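Local coordinates for hypothetical protein AF1531 (Archaeoglobus fulgidus, PDB 2I5H), which is of unknown function, although its family belongs to a clan of helix-hairpin-helix proteins, which leaves nucleic-acid binding a possibility, at residues Glu42-Val47 and Leu55-Ile60; Ser59-Lys64 and Val81-Lys86. All coordinates share one frame; numbering follows the deposited sequence.

Interaction 1: residues Glu42-Val47 and Leu55-Ile60; sequences EPLAQV and LLEVSI
Gln46 NE2 donates an almost straight hydrogen bond to Glu57 OE1 (3.1 Å, 175° at the hydrogen), with the oxygen lying in the amide plane and the carboxylate turned only 27° from it. The two residues face each other as a non-hydrogen-bonded pair of an antiparallel beta hairpin, strands 44-49 and 55-60, where a long amide and a carboxylate can meet above the backbone. Both groups are buried and held from further sides: His31 shares Glu57 OE1, Arg87 pairs with OE2, and Gln46 bonds to the backbone of Asp93 and Thr95. Such partners would be expected to keep Glu57 ionised.

Beneath them runs the backbone pairing. Ala45 and Val58 exchange two hydrogen bonds, as do Val47 and Leu56, and Ile60 N reaches Pro43 O at 2.9 Å. At the open end of the hairpin a water links Glu42 OE1 to Ser59 OG, which also accepts the backbone N-H of Lys84, while Glu42 OE2 is taken by Lys86.

The face with Gln46 and Glu57 also carries Leu44, whose CG stands anti to the carbonyl carbon (chi1 -58°), bringing CD1 to 3.7 Å from Glu57 OE2. The other face is apolar. Small Ala45 leaves room for Ile60, whose CD1 rests 3.8 Å from Ala45 CB, and branched Val47, well suited to a strand, lays CG2 3.9 Å from Leu56 CB.

Interaction 2: residues Ser59-Lys64 and Val81-Lys86; sequences SIRKGK and VVYKIK
Arg61 leans its aliphatic stem over the 81-83 backbone. Arg61 N bonds almost straight to Val81 O (2.9 Å, 176°). With CG anti to the carbonyl carbon (chi1 -62°), the stem runs extended as far as CD past that same oxygen: CB lies near it, Arg61 CG comes within 3.4 Å of Val81 O, and Arg61 CD lies 3.7 Å from Val82 O. A bend at chi3 (65°) then lifts the guanidinium, and Arg61 NH1 ends 4.1 Å from Tyr83 CD1, the two flat groups steeply inclined to each other. NH1 also donates to a water that in turn donates to Val82 O. A long arginine suits this exposed place, its stem packing on the backbone while its charged end meets water.

Here the edge strand 82-88 runs antiparallel to strand 55-60 and makes a beta bulge: Ser59 faces both Tyr83 and Lys84, its O receiving Tyr83 N and its N donating to Lys84 O. Ser59 OG accepts the N-H of Lys84 at 2.9 Å, which a small hydroxyl close to the backbone can do. Tyr83 CB packs 3.4 Å from Ser59 OG, and Lys84 CG covers one face of the Tyr83 ring. Arg61 to Lys64 form a type II turn, with Gly63 taking the positive phi of the third position. Next to this turn Ile60 lies alongside Val81, Ile60 CG2 to Val81 CG1 4.2 Å.

Overall arrangement
From the N terminus the chain first lays down strand 20-27, then passes Glu42 and Pro43 into strand 44-49, turns, and returns as strand 55-60; interaction 1 closes this short hairpin over the seven residues between its segments. The chain leaves through the 61-64 turn, contributes strand 71-73 at the far edge of the sheet beside strand 20-27, and comes back as strand 82-88, where interaction 2 closes the longer excursion of sixteen residues. The two closures follow one another and overlap at Ser59 and Ile60, without crossing. Strand 55-60 is therefore gripped along both edges, and the salt bridge from Glu42 OE2 to Lys86 NZ (2.7 Å) spans it, joining the loop that leads into strand 44-49 to strand 82-88.

Interaction 1: residues Glu42-Val47 and Leu55-Ile60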
ATOM      1  N   GLU A  42      -5.635 -22.465  12.121  1.00 19.59           N
ATOM      2  CA  GLU A  42      -5.105 -22.627  10.781  1.00 19.58           C
ATOM      3  C   GLU A  42      -4.023 -21.606  10.466  1.00 17.49           C
ATOM      4  O   GLU A  42      -3.909 -20.571  11.125  1.00 16.46           O
ATOM      5  CB  GLU A  42      -6.240 -22.562   9.754  1.00 22.24           C
ATOM      6  CG  GLU A  42      -6.931 -21.226   9.596  1.00 25.38           C
ATOM      7  CD  GLU A  42      -8.308 -21.378   8.944  1.00 27.86           C
ATOM      8  OE1 GLU A  42      -8.446 -22.171   7.982  1.00 26.19           O
ATOM      9  OE2 GLU A  42      -9.251 -20.698   9.392  1.00 29.28           O
ATOM     10  N   PRO A  43      -3.184 -21.909   9.476  1.00 15.15           N
ATOM     11  CA  PRO A  43      -2.125 -20.968   9.114  1.00 15.59           C
ATOM     12  C   PRO A  43      -2.755 -19.730   8.490  1.00 14.73           C
ATOM     13  O   PRO A  43      -3.629 -19.833   7.628  1.00 14.40           O
ATOM     14  CB  PRO A  43      -1.259 -21.771   8.139  1.00 14.85           C
ATOM     15  CG  PRO A  43      -2.204 -22.815   7.588  1.00 17.02           C
ATOM     16  CD  PRO A  43      -3.032 -23.197   8.774  1.00 17.68           C
ATOM     17  N   LEU A  44      -2.323 -18.560   8.940  1.00 13.15           N
ATOM     18  CA  LEU A  44      -2.871 -17.309   8.444  1.00 13.21           C
ATOM     19  C   LEU A  44      -1.804 -16.347   7.945  1.00 13.75           C
ATOM     20  O   LEU A  44      -0.650 -16.418   8.359  1.00 14.60           O
ATOM     21  CB  LEU A  44      -3.636 -16.587   9.563  1.00 14.03           C
ATOM     22  CG  LEU A  44      -4.814 -17.261  10.269  1.00 15.14           C
ATOM     23  CD1 LEU A  44      -5.288 -16.369  11.432  1.00 16.47           C
ATOM     24  CD2 LEU A  44      -5.944 -17.499   9.262  1.00 14.27           C
ATOM     25  N   ALA A  45      -2.203 -15.453   7.047  1.00 12.57           N
ATOM     26  CA  ALA A  45      -1.312 -14.410   6.564  1.00 14.62           C
ATOM     27  C   ALA A  45      -2.085 -13.094   6.504  1.00 14.71           C
ATOM     28  O   ALA A  45      -3.291 -13.078   6.249  1.00 11.90           O
ATOM     29  CB  ALA A  45      -0.766 -14.754   5.182  1.00 12.01           C
ATOM     30  N   GLN A  46      -1.402 -11.989   6.779  1.00 12.71           N
ATOM     31  CA  GLN A  46      -2.050 -10.701   6.637  1.00 11.75           C
ATOM     32  C   GLN A  46      -1.429 -10.150   5.365  1.00 12.81           C
ATOM     33  O   GLN A  46      -0.205 -10.170   5.198  1.00 14.37           O
ATOM     34  CB  GLN A  46      -1.783  -9.804   7.845  1.00 12.15           C
ATOM     35  CG  GLN A  46      -2.393 -10.355   9.121  1.00 12.98           C
ATOM     36  CD  GLN A  46      -2.382  -9.357  10.257  1.00 14.38           C
ATOM     37  OE1 GLN A  46      -1.462  -8.547  10.376  1.00 15.37           O
ATOM     38  NE2 GLN A  46      -3.400  -9.417  11.110  1.00 16.28           N
ATOM     39  N   VAL A  47      -2.272  -9.691   4.450  1.00 13.98           N
ATOM     40  CA  VAL A  47      -1.789  -9.192   3.177  1.00 13.98           C
ATOM     41  C   VAL A  47      -2.352  -7.825   2.824  1.00 16.02           C
ATOM     42  O   VAL A  47      -3.331  -7.368   3.414  1.00 14.93           O
ATOM     43  CB  VAL A  47      -2.136 -10.187   2.042  1.00 14.38           C
ATOM     44  CG1 VAL A  47      -1.588 -11.564   2.374  1.00 16.70           C
ATOM     45  CG2 VAL A  47      -3.660 -10.261   1.841  1.00 13.30           C
ATOM     46  N   LEU A  55      -6.431  -4.164   3.240  1.00 13.96           N
ATOM     47  CA  LEU A  55      -5.780  -5.047   4.207  1.00 13.94           C
ATOM     48  C   LEU A  55      -6.683  -6.249   4.434  1.00 14.09           C
ATOM     49  O   LEU A  55      -7.867  -6.099   4.765  1.00 13.38           O
ATOM     50  CB  LEU A  55      -5.550  -4.335   5.541  1.00 12.55           C
ATOM     51  CG  LEU A  55      -4.696  -3.065   5.515  1.00 15.11           C
ATOM     52  CD1 LEU A  55      -4.553  -2.544   6.948  1.00 15.30           C
ATOM     53  CD2 LEU A  55      -3.326  -3.355   4.926  1.00 17.19           C
ATOM     54  N   LEU A  56      -6.120  -7.441   4.273  1.00 13.72           N
ATOM     55  CA  LEU A  56      -6.888  -8.667   4.431  1.00 13.06           C
ATOM     56  C   LEU A  56      -6.172  -9.724   5.251  1.00 11.77           C
ATOM     57  O   LEU A  56      -4.942  -9.793   5.278  1.00 13.45           O
ATOM     58  CB  LEU A  56      -7.188  -9.276   3.045  1.00 14.09           C
ATOM     59  CG  LEU A  56      -7.965  -8.446   2.016  1.00 14.06           C
ATOM     60  CD1 LEU A  56      -7.886  -9.093   0.631  1.00 14.32           C
ATOM     61  CD2 LEU A  56      -9.403  -8.326   2.460  1.00 12.55           C
ATOM     62  N   GLU A  57      -6.960 -10.551   5.928  1.00 12.26           N
ATOM     63  CA  GLU A  57      -6.408 -11.666   6.669  1.00 12.16           C
ATOM     64  C   GLU A  57      -6.936 -12.864   5.878  1.00 13.37           C
ATOM     65  O   GLU A  57      -8.129 -12.931   5.567  1.00 12.47           O
ATOM     66  CB  GLU A  57      -6.933 -11.688   8.101  1.00 14.59           C
ATOM     67  CG  GLU A  57      -6.348 -12.805   8.933  1.00 19.52           C
ATOM     68  CD  GLU A  57      -6.363 -12.489  10.420  1.00 22.37           C
ATOM     69  OE1 GLU A  57      -5.620 -11.578  10.856  1.00 23.58           O
ATOM     70  OE2 GLU A  57      -7.121 -13.149  11.146  1.00 19.94           O
ATOM     71  N   VAL A  58      -6.043 -13.777   5.520  1.00 10.36           N
ATOM     72  CA  VAL A  58      -6.417 -14.955   4.740  1.00 12.38           C
ATOM     73  C   VAL A  58      -5.811 -16.216   5.329  1.00 11.16           C
ATOM     74  O   VAL A  58      -4.779 -16.163   5.990  1.00 11.72           O
ATOM     75  CB  VAL A  58      -5.892 -14.841   3.290  1.00 11.38           C
ATOM     76  CG1 VAL A  58      -6.329 -13.527   2.675  1.00 11.88           C
ATOM     77  CG2 VAL A  58      -4.368 -14.930   3.287  1.00 14.01           C
ATOM     78  N   SER A  59      -6.449 -17.359   5.089  1.00 12.20           N
ATOM     79  CA  SER A  59      -5.878 -18.612   5.547  1.00 12.86           C
ATOM     80  C   SER A  59      -4.952 -19.075   4.413  1.00 12.96           C
ATOM     81  O   SER A  59      -5.139 -18.703   3.249  1.00 11.51           O
ATOM     82  CB  SER A  59      -6.967 -19.654   5.825  1.00 14.38           C
ATOM     83  OG  SER A  59      -7.903 -19.717   4.766  1.00 15.01           O
ATOM     84  N   ILE A  60      -3.948 -19.866   4.762  1.00 11.68           N
ATOM     85  CA  ILE A  60      -2.979 -20.351   3.783  1.00 12.39           C
ATOM     86  C   ILE A  60      -3.109 -21.867   3.648  1.00 12.89           C
ATOM     87  O   ILE A  60      -3.368 -22.559   4.625  1.00 14.96           O
ATOM     88  CB  ILE A  60      -1.535 -19.969   4.228  1.00 11.79           C
ATOM     89  CG1 ILE A  60      -1.390 -18.439   4.276  1.00 10.97           C
ATOM     90  CG2 ILE A  60      -0.500 -20.569   3.281  1.00 10.06           C
ATOM     91  CD1 ILE A  60      -1.633 -17.733   2.952  1.00 10.52           C
TER
HETATM   92  O   HOH W   1      -9.952 -20.915   6.118  1.00 19.92           O

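Interaction 2: residues Ser59-Lys64 and Val81-Lys86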
ATOM      1  N   SER A  59      -6.449 -17.359   5.089  1.00 12.20           N
ATOM      2  CA  SER A  59      -5.878 -18.612   5.547  1.00 12.86           C
ATOM      3  C   SER A  59      -4.952 -19.075   4.413  1.00 12.96           C
ATOM      4  O   SER A  59      -5.139 -18.703   3.249  1.00 11.51           O
ATOM      5  CB  SER A  59      -6.967 -19.654   5.825  1.00 14.38           C
ATOM      6  OG  SER A  59      -7.903 -19.717   4.766  1.00 15.01           O
ATOM      7  N   ILE A  60      -3.948 -19.866   4.762  1.00 11.68           N
ATOM      8  CA  ILE A  60      -2.979 -20.351   3.783  1.00 12.39           C
ATOM      9  C   ILE A  60      -3.109 -21.867   3.648  1.00 12.89           C
ATOM     10  O   ILE A  60      -3.368 -22.559   4.625  1.00 14.96           O
ATOM     11  CB  ILE A  60      -1.535 -19.969   4.228  1.00 11.79           C
ATOM     12  CG1 ILE A  60      -1.390 -18.439   4.276  1.00 10.97           C
ATOM     13  CG2 ILE A  60      -0.500 -20.569   3.281  1.00 10.06           C
ATOM     14  CD1 ILE A  60      -1.633 -17.733   2.952  1.00 10.52           C
ATOM     15  N   ARG A  61      -2.951 -22.376   2.427  1.00 12.67           N
ATOM     16  CA  ARG A  61      -3.056 -23.807   2.171  1.00 14.73           C
ATOM     17  C   ARG A  61      -1.937 -24.615   2.822  1.00 16.74           C
ATOM     18  O   ARG A  61      -0.852 -24.102   3.087  1.00 16.35           O
ATOM     19  CB  ARG A  61      -3.050 -24.062   0.663  1.00 15.67           C
ATOM     20  CG  ARG A  61      -4.224 -23.429  -0.068  1.00 17.20           C
ATOM     21  CD  ARG A  61      -4.096 -23.641  -1.572  1.00 21.10           C
ATOM     22  NE  ARG A  61      -4.196 -25.058  -1.893  1.00 25.95           N
ATOM     23  CZ  ARG A  61      -5.340 -25.734  -1.955  1.00 26.39           C
ATOM     24  NH1 ARG A  61      -6.497 -25.125  -1.731  1.00 26.15           N
ATOM     25  NH2 ARG A  61      -5.320 -27.032  -2.218  1.00 29.14           N
ATOM     26  N   LYS A  62      -2.210 -25.889   3.066  1.00 18.07           N
ATOM     27  CA  LYS A  62      -1.223 -26.772   3.678  1.00 20.19           C
ATOM     28  C   LYS A  62       0.057 -26.860   2.849  1.00 19.06           C
ATOM     29  O   LYS A  62       0.023 -26.786   1.623  1.00 17.01           O
ATOM     30  CB  LYS A  62      -1.807 -28.178   3.851  1.00 23.37           C
ATOM     31  CG  LYS A  62      -3.047 -28.229   4.714  1.00 26.82           C
ATOM     32  CD  LYS A  62      -3.509 -29.660   4.935  1.00 31.74           C
ATOM     33  CE  LYS A  62      -4.745 -29.694   5.822  1.00 33.17           C
ATOM     34  NZ  LYS A  62      -4.467 -29.033   7.133  1.00 34.60           N
ATOM     35  N   GLY A  63       1.188 -26.994   3.538  1.00 18.16           N
ATOM     36  CA  GLY A  63       2.466 -27.132   2.863  1.00 20.56           C
ATOM     37  C   GLY A  63       3.064 -25.873   2.283  1.00 21.74           C
ATOM     38  O   GLY A  63       4.085 -25.933   1.600  1.00 26.01           O
ATOM     39  N   LYS A  64       2.440 -24.729   2.534  1.00 16.89           N
ATOM     40  CA  LYS A  64       2.969 -23.482   2.008  1.00 17.59           C
ATOM     41  C   LYS A  64       3.604 -22.691   3.134  1.00 17.67           C
ATOM     42  O   LYS A  64       3.139 -22.733   4.265  1.00 16.99           O
ATOM     43  CB  LYS A  64       1.858 -22.650   1.354  1.00 19.11           C
ATOM     44  CG  LYS A  64       1.136 -23.354   0.204  1.00 22.17           C
ATOM     45  CD  LYS A  64       2.104 -23.784  -0.889  1.00 27.20           C
ATOM     46  CE  LYS A  64       1.369 -24.521  -2.006  1.00 30.11           C
ATOM     47  NZ  LYS A  64       2.307 -25.020  -3.048  1.00 32.21           N
ATOM     48  N   VAL A  81      -1.636 -20.542  -3.284  1.00 16.89           N
ATOM     49  CA  VAL A  81      -1.129 -20.374  -1.923  1.00 15.74           C
ATOM     50  C   VAL A  81      -2.199 -20.021  -0.892  1.00 16.08           C
ATOM     51  O   VAL A  81      -2.261 -20.632   0.179  1.00 15.12           O
ATOM     52  CB  VAL A  81      -0.012 -19.300  -1.908  1.00 17.57           C
ATOM     53  CG1 VAL A  81       0.477 -19.050  -0.483  1.00 13.61           C
ATOM     54  CG2 VAL A  81       1.151 -19.765  -2.778  1.00 17.29           C
ATOM     55  N   VAL A  82      -3.034 -19.039  -1.213  1.00 15.89           N
ATOM     56  CA  VAL A  82      -4.101 -18.632  -0.306  1.00 16.94           C
ATOM     57  C   VAL A  82      -5.226 -19.663  -0.316  1.00 17.37           C
ATOM     58  O   VAL A  82      -5.563 -20.220  -1.364  1.00 17.00           O
ATOM     59  CB  VAL A  82      -4.667 -17.244  -0.713  1.00 16.68           C
ATOM     60  CG1 VAL A  82      -5.939 -16.926   0.080  1.00 16.10           C
ATOM     61  CG2 VAL A  82      -3.616 -16.175  -0.476  1.00 18.40           C
ATOM     62  N   TYR A  83      -5.793 -19.944   0.852  1.00 15.07           N
ATOM     63  CA  TYR A  83      -6.905 -20.874   0.916  1.00 16.50           C
ATOM     64  C   TYR A  83      -8.168 -20.026   0.840  1.00 17.00           C
ATOM     65  O   TYR A  83      -8.773 -19.913  -0.221  1.00 15.83           O
ATOM     66  CB  TYR A  83      -6.857 -21.706   2.207  1.00 15.86           C
ATOM     67  CG  TYR A  83      -7.999 -22.691   2.371  1.00 18.10           C
ATOM     68  CD1 TYR A  83      -8.580 -23.329   1.267  1.00 21.11           C
ATOM     69  CD2 TYR A  83      -8.488 -23.003   3.636  1.00 18.45           C
ATOM     70  CE1 TYR A  83      -9.623 -24.249   1.431  1.00 21.59           C
ATOM     71  CE2 TYR A  83      -9.520 -23.914   3.812  1.00 20.97           C
ATOM     72  CZ  TYR A  83     -10.086 -24.533   2.706  1.00 22.83           C
ATOM     73  OH  TYR A  83     -11.121 -25.416   2.898  1.00 25.60           O
ATOM     74  N   LYS A  84      -8.538 -19.387   1.949  1.00 14.95           N
ATOM     75  CA  LYS A  84      -9.735 -18.555   1.975  1.00 15.28           C
ATOM     76  C   LYS A  84      -9.456 -17.141   2.489  1.00 17.48           C
ATOM     77  O   LYS A  84      -8.517 -16.922   3.262  1.00 15.32           O
ATOM     78  CB  LYS A  84     -10.786 -19.204   2.881  1.00 15.36           C
ATOM     79  CG  LYS A  84     -11.211 -20.611   2.471  1.00 18.25           C
ATOM     80  CD  LYS A  84     -11.914 -20.598   1.122  1.00 26.62           C
ATOM     81  CE  LYS A  84     -12.430 -21.982   0.761  1.00 28.65           C
ATOM     82  NZ  LYS A  84     -13.182 -21.973  -0.523  1.00 32.78           N
ATOM     83  N   ILE A  85     -10.262 -16.184   2.040  1.00 16.39           N
ATOM     84  CA  ILE A  85     -10.134 -14.810   2.517  1.00 17.07           C
ATOM     85  C   ILE A  85     -11.019 -14.776   3.763  1.00 16.71           C
ATOM     86  O   ILE A  85     -12.226 -15.025   3.685  1.00 16.16           O
ATOM     87  CB  ILE A  85     -10.652 -13.792   1.484  1.00 17.46           C
ATOM     88  CG1 ILE A  85      -9.799 -13.862   0.212  1.00 20.02           C
ATOM     89  CG2 ILE A  85     -10.593 -12.373   2.066  1.00 19.01           C
ATOM     90  CD1 ILE A  85     -10.213 -12.873  -0.864  1.00 19.80           C
ATOM     91  N   LYS A  86     -10.424 -14.475   4.915  1.00 15.93           N
ATOM     92  CA  LYS A  86     -11.173 -14.464   6.171  1.00 14.08           C
ATOM     93  C   LYS A  86     -11.947 -13.174   6.442  1.00 16.15           C
ATOM     94  O   LYS A  86     -13.154 -13.202   6.716  1.00 16.38           O
ATOM     95  CB  LYS A  86     -10.223 -14.725   7.349  1.00 17.40           C
ATOM     96  CG  LYS A  86      -9.328 -15.955   7.212  1.00 19.98           C
ATOM     97  CD  LYS A  86     -10.107 -17.262   7.222  1.00 24.27           C
ATOM     98  CE  LYS A  86     -10.589 -17.629   8.616  1.00 25.07           C
ATOM     99  NZ  LYS A  86     -11.225 -18.980   8.623  1.00 25.69           N
TER
HETATM  100  O   HOH W   1      -9.952 -20.915   6.118  1.00 19.92           O
HETATM  101  O   HOH W   2      -7.441 -22.203  -2.367  1.00 30.99           O